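Local coordinates for protein N-acetylneuraminic acid (Sialic acid) synthetase (Leptospira borgpetersenii serovar Hardjo-bovis, PDB 6NCS) that probably makes an N-acylneuraminate (sialic acid) 9-phosphate or a close relative, and binds a manganese ion in a TIM-barrel fold, at residues V26-A32 against E226-Y232; A50-A55 against L252-V256; I146-G152 against P172-C178. All blocks are in the same frame, centred on the assembly; numbering follows the deposited sequence. Where two conformers were deposited one is given.

Contact 1: V26-A32 against E226-Y232; sequences VFIIAEA and EIIEKHY. With MN (manganese (II) ion), chain C.
E31 lays its CG over the centre of one face of the H231 imidazole, a CH-pi contact 3.5 Å from the ring centroid and nearly on the ring normal. The ring's NE2 binds manganese at 2.2 Å. Two other rings meet the opposite strand: I227 CG2 lies at the edge of F27, and A30 CB touches CD2 of Y232 obliquely at 3.8 Å. A chi1 of 155° sets the E31 methylene over the imidazole, and a bend at chi2 turns the carboxylate to K59 and Q61.

Between the side-chain layers the strands pair in parallel through alternating backbone bonds, among them I29 N to I228 O at 2.7 Å; the last, from Y232 N to E31 O, is weak. I29 CD1 and I227 CG2 pack at 3.7 Å, branched residues suited to a barrel interior.

Toward the C-terminal ends polar groups take over, as is usual at TIM-barrel active sites. E229 OE1 accepts from a water at 2.5 Å that also ligates the manganese, making E229 a second-shell residue. H210 completes the histidine pair on the metal. K59 on E31 and K125 on E229 would probably offset the nearness of these carboxylates (OE1 to OE1 4.5 Å).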
loop_
_atom_site.group_PDB
_atom_site.type_symbol
_atom_site.label_atom_id
_atom_site.label_comp_id
_atom_site.label_asym_id
_atom_site.label_seq_id
_atom_site.Cartn_x
_atom_site.Cartn_y
_atom_site.Cartn_z
ATOM N N VAL A 26 -8.172 10.979 -3.234
ATOM C CA VAL A 26 -8.340 9.976 -4.278
ATOM C C VAL A 26 -9.626 10.251 -5.033
ATOM O O VAL A 26 -10.693 10.413 -4.432
ATOM C CB VAL A 26 -8.359 8.571 -3.666
ATOM C CG1 VAL A 26 -8.574 7.516 -4.762
ATOM C CG2 VAL A 26 -7.072 8.318 -2.913
ATOM N N PHE A 27 -9.530 10.288 -6.357
ATOM C CA PHE A 27 -10.666 10.514 -7.240
ATOM C C PHE A 27 -11.319 9.168 -7.533
ATOM O O PHE A 27 -10.670 8.276 -8.087
ATOM C CB PHE A 27 -10.157 11.183 -8.517
ATOM C CG PHE A 27 -11.227 11.665 -9.431
ATOM C CD1 PHE A 27 -11.875 12.869 -9.184
ATOM C CD2 PHE A 27 -11.545 10.952 -10.580
ATOM C CE1 PHE A 27 -12.852 13.333 -10.054
ATOM C CE2 PHE A 27 -12.526 11.411 -11.461
ATOM C CZ PHE A 27 -13.178 12.597 -11.194
ATOM N N ILE A 28 -12.585 9.003 -7.143
ATOM C CA ILE A 28 -13.262 7.701 -7.229
ATOM C C ILE A 28 -14.313 7.736 -8.333
ATOM O O ILE A 28 -15.221 8.578 -8.310
ATOM C CB ILE A 28 -13.886 7.309 -5.883
ATOM C CG1 ILE A 28 -12.771 7.128 -4.845
ATOM C CG2 ILE A 28 -14.660 5.981 -6.023
ATOM C CD1 ILE A 28 -13.258 6.920 -3.436
ATOM N N ILE A 29 -14.203 6.796 -9.275
ATOM C CA ILE A 29 -15.059 6.710 -10.456
ATOM C C ILE A 29 -15.931 5.475 -10.310
ATOM O O ILE A 29 -15.410 4.365 -10.165
ATOM C CB ILE A 29 -14.234 6.609 -11.750
ATOM C CG1 ILE A 29 -13.390 7.869 -11.976
ATOM C CG2 ILE A 29 -15.158 6.357 -12.966
ATOM C CD1 ILE A 29 -12.120 7.574 -12.811
ATOM N N ALA A 30 -17.248 5.660 -10.385
ATOM C CA ALA A 30 -18.196 4.558 -10.457
ATOM C C ALA A 30 -18.400 4.217 -11.929
ATOM O O ALA A 30 -18.903 5.043 -12.686
ATOM C CB ALA A 30 -19.513 4.958 -9.791
ATOM N N GLU A 31 -17.978 3.019 -12.349
ATOM C CA GLU A 31 -18.102 2.619 -13.753
ATOM C C GLU A 31 -19.476 1.981 -13.922
ATOM O O GLU A 31 -19.679 0.815 -13.586
ATOM C CB GLU A 31 -16.956 1.686 -14.156
ATOM C CG GLU A 31 -17.221 0.730 -15.339
ATOM C CD GLU A 31 -17.304 1.416 -16.694
ATOM O OE1 GLU A 31 -16.726 0.877 -17.666
ATOM O OE2 GLU A 31 -17.949 2.481 -16.795
ATOM N N ALA A 32 -20.439 2.773 -14.409
ATOM C CA ALA A 32 -21.753 2.226 -14.721
ATOM C C ALA A 32 -21.670 1.277 -15.903
ATOM O O ALA A 32 -22.450 0.323 -15.986
ATOM C CB ALA A 32 -22.747 3.348 -15.018
ATOM N N GLU A 226 -3.966 6.973 -6.926
ATOM C CA GLU A 226 -4.526 8.309 -6.761
ATOM C C GLU A 226 -5.896 8.450 -7.404
ATOM O O GLU A 226 -6.560 9.482 -7.220
ATOM C CB GLU A 226 -3.555 9.343 -7.346
ATOM C CG GLU A 226 -2.113 9.108 -6.895
ATOM C CD GLU A 226 -1.122 10.070 -7.521
ATOM O OE1 GLU A 226 -0.331 9.640 -8.397
ATOM O OE2 GLU A 226 -1.142 11.258 -7.139
ATOM N N ILE A 227 -6.323 7.446 -8.157
ATOM C CA ILE A 227 -7.633 7.370 -8.778
ATOM C C ILE A 227 -8.067 5.924 -8.617
ATOM O O ILE A 227 -7.236 5.018 -8.738
ATOM C CB ILE A 227 -7.591 7.755 -10.276
ATOM C CG1 ILE A 227 -7.046 9.167 -10.482
ATOM C CG2 ILE A 227 -8.978 7.616 -10.910
ATOM C CD1 ILE A 227 -5.507 9.232 -10.651
ATOM N N ILE A 228 -9.345 5.702 -8.322
ATOM C CA ILE A 228 -9.904 4.355 -8.253
ATOM C C ILE A 228 -11.118 4.304 -9.159
ATOM O O ILE A 228 -12.012 5.158 -9.054
ATOM C CB ILE A 228 -10.300 3.952 -6.820
ATOM C CG1 ILE A 228 -9.063 3.811 -5.931
ATOM C CG2 ILE A 228 -11.104 2.651 -6.841
ATOM C CD1 ILE A 228 -8.218 2.555 -6.248
ATOM N N GLU A 229 -11.157 3.303 -10.038
ATOM C CA GLU A 229 -12.325 3.019 -10.856
ATOM C C GLU A 229 -12.871 1.657 -10.441
ATOM O O GLU A 229 -12.107 0.700 -10.294
ATOM C CB GLU A 229 -11.968 3.034 -12.347
ATOM C CG GLU A 229 -13.166 2.841 -13.252
ATOM C CD GLU A 229 -12.795 2.885 -14.721
ATOM O OE1 GLU A 229 -12.915 1.849 -15.402
ATOM O OE2 GLU A 229 -12.372 3.956 -15.193
ATOM N N LYS A 230 -14.181 1.579 -10.232
ATOM C CA LYS A 230 -14.823 0.351 -9.777
ATOM C C LYS A 230 -16.147 0.195 -10.502
ATOM O O LYS A 230 -16.936 1.142 -10.547
ATOM C CB LYS A 230 -15.040 0.394 -8.254
ATOM C CG LYS A 230 -15.845 -0.760 -7.665
ATOM C CD LYS A 230 -15.078 -2.072 -7.686
ATOM C CE LYS A 230 -16.019 -3.256 -7.436
ATOM N NZ LYS A 230 -15.295 -4.571 -7.560
ATOM N N HIS A 231 -16.391 -0.979 -11.087
ATOM C CA HIS A 231 -17.676 -1.193 -11.740
ATOM C C HIS A 231 -18.800 -1.108 -10.718
ATOM O O HIS A 231 -18.625 -1.423 -9.536
ATOM C CB HIS A 231 -17.720 -2.545 -12.451
ATOM C CG HIS A 231 -16.946 -2.574 -13.731
ATOM N ND1 HIS A 231 -17.550 -2.713 -14.960
ATOM C CD2 HIS A 231 -15.617 -2.469 -13.972
ATOM C CE1 HIS A 231 -16.629 -2.697 -15.907
ATOM N NE2 HIS A 231 -15.447 -2.552 -15.333
ATOM N N TYR A 232 -19.973 -0.703 -11.192
ATOM C CA TYR A 232 -21.014 -0.216 -10.305
ATOM C C TYR A 232 -22.383 -0.626 -10.830
ATOM O O TYR A 232 -22.635 -0.606 -12.039
ATOM C CB TYR A 232 -20.871 1.311 -10.165
ATOM C CG TYR A 232 -22.080 2.026 -9.626
ATOM C CD1 TYR A 232 -22.556 1.761 -8.347
ATOM C CD2 TYR A 232 -22.730 2.993 -10.383
ATOM C CE1 TYR A 232 -23.670 2.419 -7.854
ATOM C CE2 TYR A 232 -23.836 3.666 -9.888
ATOM C CZ TYR A 232 -24.300 3.371 -8.624
ATOM O OH TYR A 232 -25.401 4.032 -8.132
HETATM MN MN MN C . -13.755 -2.153 -16.708
HETATM O O HOH W 1 -13.468 -0.557 -15.604
#

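Contact 2: A50-A55 against L252-V256; sequences AADAKA and LAKLV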
loop_
_atom_site.group_PDB
_atom_site.type_symbol
_atom_site.label_atom_id
_atom_site.label_comp_id
_atom_site.label_asym_id
_atom_site.label_seq_id
_atom_site.Cartn_x
_atom_site.Cartn_y
_atom_site.Cartn_z
ATOM N N ALA A 50 -25.163 6.903 -7.027
ATOM C CA ALA A 50 -23.717 7.132 -7.003
ATOM C C ALA A 50 -23.392 8.477 -6.377
ATOM O O ALA A 50 -22.384 8.617 -5.671
ATOM C CB ALA A 50 -23.137 7.066 -8.417
ATOM N N ALA A 51 -24.221 9.486 -6.639
ATOM C CA ALA A 51 -24.003 10.778 -6.005
ATOM C C ALA A 51 -24.254 10.683 -4.510
ATOM O O ALA A 51 -23.504 11.252 -3.708
ATOM C CB ALA A 51 -24.893 11.840 -6.657
ATOM N N ASP A 52 -25.283 9.929 -4.114
ATOM C CA ASP A 52 -25.556 9.738 -2.695
ATOM C C ASP A 52 -24.417 9.006 -1.989
ATOM O O ASP A 52 -24.172 9.252 -0.801
ATOM C CB ASP A 52 -26.875 8.984 -2.521
ATOM C CG ASP A 52 -27.193 8.693 -1.072
ATOM O OD1 ASP A 52 -27.536 9.642 -0.333
ATOM O OD2 ASP A 52 -27.099 7.511 -0.672
ATOM N N ALA A 53 -23.719 8.107 -2.692
ATOM C CA ALA A 53 -22.573 7.386 -2.139
ATOM C C ALA A 53 -21.317 8.244 -2.065
ATOM O O ALA A 53 -20.332 7.817 -1.443
ATOM C CB ALA A 53 -22.277 6.136 -2.970
ATOM N N LYS A 54 -21.353 9.432 -2.678
ATOM C CA LYS A 54 -20.278 10.430 -2.691
ATOM C C LYS A 54 -19.102 10.007 -3.577
ATOM O O LYS A 54 -17.961 10.431 -3.354
ATOM C CB LYS A 54 -19.787 10.775 -1.279
ATOM C CG LYS A 54 -20.890 11.182 -0.282
ATOM C CD LYS A 54 -21.719 12.336 -0.802
ATOM C CE LYS A 54 -22.883 12.635 0.127
ATOM N NZ LYS A 54 -23.919 13.455 -0.560
ATOM N N ALA A 55 -19.365 9.203 -4.605
ATOM C CA ALA A 55 -18.383 9.020 -5.666
ATOM C C ALA A 55 -18.112 10.349 -6.357
ATOM O O ALA A 55 -18.993 11.210 -6.457
ATOM C CB ALA A 55 -18.889 8.000 -6.698
ATOM N N LEU A 252 -20.128 0.899 -2.740
ATOM C CA LEU A 252 -19.460 2.082 -3.277
ATOM C C LEU A 252 -19.248 3.132 -2.190
ATOM O O LEU A 252 -18.190 3.772 -2.130
ATOM C CB LEU A 252 -20.279 2.663 -4.434
ATOM C CG LEU A 252 -19.738 3.896 -5.166
ATOM C CD1 LEU A 252 -18.380 3.641 -5.784
ATOM C CD2 LEU A 252 -20.735 4.363 -6.233
ATOM N N ALA A 253 -20.256 3.346 -1.345
ATOM C CA ALA A 253 -20.116 4.323 -0.270
ATOM C C ALA A 253 -19.023 3.903 0.702
ATOM O O ALA A 253 -18.267 4.744 1.202
ATOM C CB ALA A 253 -21.445 4.492 0.462
ATOM N N LYS A 254 -18.932 2.604 0.991
ATOM C CA LYS A 254 -17.854 2.114 1.845
ATOM C C LYS A 254 -16.496 2.273 1.174
ATOM O O LYS A 254 -15.504 2.589 1.844
ATOM C CB LYS A 254 -18.113 0.650 2.214
ATOM C CG LYS A 254 -17.136 0.051 3.190
ATOM C CD LYS A 254 -17.272 0.730 4.543
ATOM C CE LYS A 254 -17.313 -0.279 5.672
ATOM N NZ LYS A 254 -17.596 0.401 6.967
ATOM N N LEU A 255 -16.427 2.058 -0.148
ATOM C CA LEU A 255 -15.183 2.305 -0.873
ATOM C C LEU A 255 -14.740 3.745 -0.697
ATOM O O LEU A 255 -13.559 4.017 -0.456
ATOM C CB LEU A 255 -15.360 1.983 -2.361
ATOM C CG LEU A 255 -14.186 2.263 -3.305
ATOM C CD1 LEU A 255 -12.931 1.446 -2.942
ATOM C CD2 LEU A 255 -14.617 1.968 -4.743
ATOM N N VAL A 256 -15.679 4.683 -0.795
ATOM C CA VAL A 256 -15.340 6.096 -0.645
ATOM C C VAL A 256 -14.817 6.377 0.759
ATOM O O VAL A 256 -13.778 7.029 0.932
ATOM C CB VAL A 256 -16.556 6.977 -0.987
ATOM C CG1 VAL A 256 -16.297 8.426 -0.587
ATOM C CG2 VAL A 256 -16.874 6.879 -2.499
HETATM O O HOH W 2 -19.516 7.551 0.965
#
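L252 and V256 both reach across from helix 249-266 with a gamma carbon anti to the backbone N: CG in L252, CG1 in V256. In L252 this extended start (chi1 -179°) sends CG outward, and CD2 continues the extended line to end among three alanines, 4.0 Å from A53 CB and 4.1 Å from A55 CB, with A50 beside them. In V256 the same choice (chi1 169°) spreads the two methyls over the turn that follows helix 40-52: CG2 comes 3.7 Å from A53 O, while CG1 meets the carbonyl oxygen of K54.

A third torsion shapes the other partner. K54 takes a positive phi of 73°, the left-handed step of a Schellman motif, in which K54 N bonds back to A51 O and A55 N to A50 O. This reversal turns the chain out of the helix and brings A55 beside L252. The lysine at this step keeps its amino group at the surface.

The small residues decide how near the chains come. A53 and A253 touch methyl to methyl, CB to CB at 3.9 Å, so that their CA atoms come within 4.3 Å. Beside them a water donates to A53 O at 2.6 Å and to A253 O at 3.1 Å, joining carbonyls that cannot bond each other.

Helix 40-52 follows strand 27-33 and helix 249-266 follows strand 227-231, so the contact joins the helices that follow the first and last barrel strands, where the barrel closes. Beneath it L252 rests on A30 and Y232, and V256 on I28, while L255 packs on helix 215-222.

Contact 3: I146-G152 against P172-C178; sequences IVILSRG and PFILLHC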
loop_
_atom_site.group_PDB
_atom_site.type_symbol
_atom_site.label_atom_id
_atom_site.label_comp_id
_atom_site.label_asym_id
_atom_site.label_seq_id
_atom_site.Cartn_x
_atom_site.Cartn_y
_atom_site.Cartn_z
ATOM N N ILE A 146 -9.025 16.149 -20.720
ATOM C CA ILE A 146 -8.330 15.263 -19.796
ATOM C C ILE A 146 -8.564 13.831 -20.240
ATOM O O ILE A 146 -9.692 13.452 -20.563
ATOM C CB ILE A 146 -8.844 15.463 -18.361
ATOM C CG1 ILE A 146 -8.652 16.913 -17.903
ATOM C CG2 ILE A 146 -8.186 14.459 -17.398
ATOM C CD1 ILE A 146 -9.560 17.263 -16.736
ATOM N N VAL A 147 -7.506 13.022 -20.252
ATOM C CA VAL A 147 -7.601 11.648 -20.731
ATOM C C VAL A 147 -7.158 10.721 -19.617
ATOM O O VAL A 147 -6.062 10.885 -19.066
ATOM C CB VAL A 147 -6.748 11.405 -21.986
ATOM C CG1 VAL A 147 -6.876 9.940 -22.403
ATOM C CG2 VAL A 147 -7.176 12.328 -23.122
ATOM N N ILE A 148 -8.006 9.751 -19.294
ATOM C CA ILE A 148 -7.656 8.656 -18.401
ATOM C C ILE A 148 -7.527 7.408 -19.260
ATOM O O ILE A 148 -8.485 7.020 -19.938
ATOM C CB ILE A 148 -8.712 8.447 -17.308
ATOM C CG1 ILE A 148 -8.940 9.735 -16.507
ATOM C CG2 ILE A 148 -8.274 7.300 -16.416
ATOM C CD1 ILE A 148 -10.064 9.605 -15.455
ATOM N N LEU A 149 -6.346 6.790 -19.248
ATOM C CA LEU A 149 -6.074 5.563 -19.990
ATOM C C LEU A 149 -5.822 4.432 -19.003
ATOM O O LEU A 149 -5.084 4.617 -18.036
ATOM C CB LEU A 149 -4.848 5.743 -20.885
ATOM C CG LEU A 149 -4.327 4.524 -21.652
ATOM C CD1 LEU A 149 -5.331 4.073 -22.728
ATOM C CD2 LEU A 149 -2.966 4.843 -22.267
ATOM N N SER A 150 -6.451 3.284 -19.223
ATOM C CA SER A 150 -6.164 2.067 -18.472
ATOM C C SER A 150 -5.229 1.182 -19.284
ATOM O O SER A 150 -5.311 1.143 -20.514
ATOM C CB SER A 150 -7.445 1.295 -18.155
ATOM O OG SER A 150 -8.171 1.913 -17.112
ATOM N N ARG A 151 -4.338 0.456 -18.591
ATOM C CA ARG A 151 -3.296 -0.308 -19.278
ATOM C C ARG A 151 -3.454 -1.821 -19.148
ATOM O O ARG A 151 -2.473 -2.550 -19.315
ATOM C CB ARG A 151 -1.888 0.121 -18.821
ATOM C CG ARG A 151 -1.584 0.192 -17.300
ATOM C CD ARG A 151 -1.534 -1.197 -16.622
ATOM N NE ARG A 151 -0.685 -2.168 -17.319
ATOM C CZ ARG A 151 0.203 -2.949 -16.710
ATOM N NH1 ARG A 151 0.355 -2.872 -15.396
ATOM N NH2 ARG A 151 0.932 -3.816 -17.403
ATOM N N GLY A 152 -4.663 -2.318 -18.899
ATOM C CA GLY A 152 -4.882 -3.749 -18.985
ATOM C C GLY A 152 -4.405 -4.254 -20.333
ATOM O O GLY A 152 -4.498 -3.518 -21.318
ATOM N N PRO A 172 -3.606 16.697 -20.669
ATOM C CA PRO A 172 -3.693 16.290 -19.261
ATOM C C PRO A 172 -4.017 14.807 -19.228
ATOM O O PRO A 172 -4.945 14.345 -19.899
ATOM C CB PRO A 172 -4.838 17.146 -18.694
ATOM C CG PRO A 172 -5.115 18.185 -19.735
ATOM C CD PRO A 172 -4.726 17.569 -21.054
ATOM N N PHE A 173 -3.201 14.049 -18.502
ATOM C CA PHE A 173 -3.165 12.614 -18.708
ATOM C C PHE A 173 -3.041 11.884 -17.379
ATOM O O PHE A 173 -2.247 12.266 -16.515
ATOM C CB PHE A 173 -2.004 12.240 -19.637
ATOM C CG PHE A 173 -1.925 10.779 -19.936
ATOM C CD1 PHE A 173 -2.807 10.193 -20.826
ATOM C CD2 PHE A 173 -0.962 9.992 -19.330
ATOM C CE1 PHE A 173 -2.745 8.836 -21.099
ATOM C CE2 PHE A 173 -0.887 8.637 -19.593
ATOM C CZ PHE A 173 -1.778 8.056 -20.492
ATOM N N ILE A 174 -3.833 10.829 -17.240
ATOM C CA ILE A 174 -3.866 9.961 -16.069
ATOM C C ILE A 174 -3.782 8.523 -16.562
ATOM O O ILE A 174 -4.458 8.154 -17.526
ATOM C CB ILE A 174 -5.161 10.194 -15.263
ATOM C CG1 ILE A 174 -5.163 11.612 -14.694
ATOM C CG2 ILE A 174 -5.365 9.128 -14.179
ATOM C CD1 ILE A 174 -6.548 12.132 -14.357
ATOM N N LEU A 175 -2.969 7.700 -15.896
ATOM C CA LEU A 175 -2.832 6.296 -16.270
ATOM C C LEU A 175 -3.313 5.410 -15.126
ATOM O O LEU A 175 -2.917 5.619 -13.979
ATOM C CB LEU A 175 -1.379 5.990 -16.605
ATOM C CG LEU A 175 -1.018 4.596 -17.090
ATOM C CD1 LEU A 175 -1.717 4.355 -18.429
ATOM C CD2 LEU A 175 0.496 4.498 -17.271
ATOM N N LEU A 176 -4.165 4.430 -15.428
ATOM C CA LEU A 176 -4.650 3.493 -14.417
ATOM C C LEU A 176 -4.028 2.116 -14.630
ATOM O O LEU A 176 -4.170 1.525 -15.705
ATOM C CB LEU A 176 -6.172 3.370 -14.450
ATOM C CG LEU A 176 -6.989 4.658 -14.369
ATOM C CD1 LEU A 176 -8.502 4.321 -14.392
ATOM C CD2 LEU A 176 -6.622 5.442 -13.128
ATOM N N HIS A 177 -3.369 1.597 -13.601
ATOM C CA HIS A 177 -3.075 0.171 -13.582
ATOM C C HIS A 177 -4.382 -0.614 -13.610
ATOM O O HIS A 177 -5.397 -0.188 -13.057
ATOM C CB HIS A 177 -2.254 -0.207 -12.342
ATOM C CG HIS A 177 -2.042 -1.680 -12.210
ATOM N ND1 HIS A 177 -1.527 -2.446 -13.232
ATOM C CD2 HIS A 177 -2.321 -2.538 -11.202
ATOM C CE1 HIS A 177 -1.487 -3.712 -12.859
ATOM N NE2 HIS A 177 -1.965 -3.797 -11.629
ATOM N N CYS A 178 -4.362 -1.759 -14.285
ATOM C CA CYS A 178 -5.576 -2.498 -14.584
ATOM C C CYS A 178 -5.154 -3.884 -15.041
ATOM O O CYS A 178 -4.079 -4.046 -15.628
ATOM C CB CYS A 178 -6.393 -1.788 -15.684
ATOM S SG CYS A 178 -7.970 -2.570 -16.073
#
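V147 and F173 face each other as a bridge pair in two parallel strands, 146-150 and 173-178, tied by five backbone hydrogen bonds. They alternate between the strands, from V147 N to P172 O at 2.9 Å to R151 N to L176 O at 3.1 Å, the last extending the ladder just beyond strand 146-150.

Apolar packing occupies both faces. Toward the barrel interior, I148 and I174 run alongside each other, and I148 CG2 meets L176 CG at 3.6 Å. On the outer face, L149 CB approaches F173 CE1 obliquely at 3.7 Å, while L149 CD2 lies in the plane of that ring at its edge; F173 also stacks on F166 of helix 156-168. Branched aliphatics suit the apolar interior, and the broad phenyl suits the layer under the helix.

The polar contact stands at the C-terminal end. R151 CG sits between its backbone N and carbonyl carbon (chi1 50°), and further bends curl the chain over H177 CA. NH1 then donates to H177 ND1 at 2.9 Å, though not straight (133° at the hydrogen), with guanidinium and imidazole planes turned 46° apart. NH2 bonds to A154 O.

Because ND1 is the acceptor, the imidazole proton would be expected on NE2, which is bonded to A189 O. H177 is thus fixed in rotation from both its nitrogens, and R151 links the ends of both strands to the loop after the first.

In the fold
Contacts 1 and 3 are core, whereas contact 2, though mostly buried, reaches the surface at exposed K54 and partly exposed A253. Contacts 1 and 3 share one parallel sheet: contact 1 closes the TIM barrel by pairing the first barrel strand with the last, whereas contact 3 pairs neighbours within a beta-alpha-beta unit. They meet inside, where I227 touches I174 and L176. Both shift from aliphatic packing to polar groups near their C-terminal ends, around metal ligands in contact 1 and an arginine-histidine bond in contact 3. Contact 2 lies in the helical layer outside contact 1, touching it through I28, A30 and Y232 and remaining clear of contact 3; alanine packing and one bridging water replace the strand ladder.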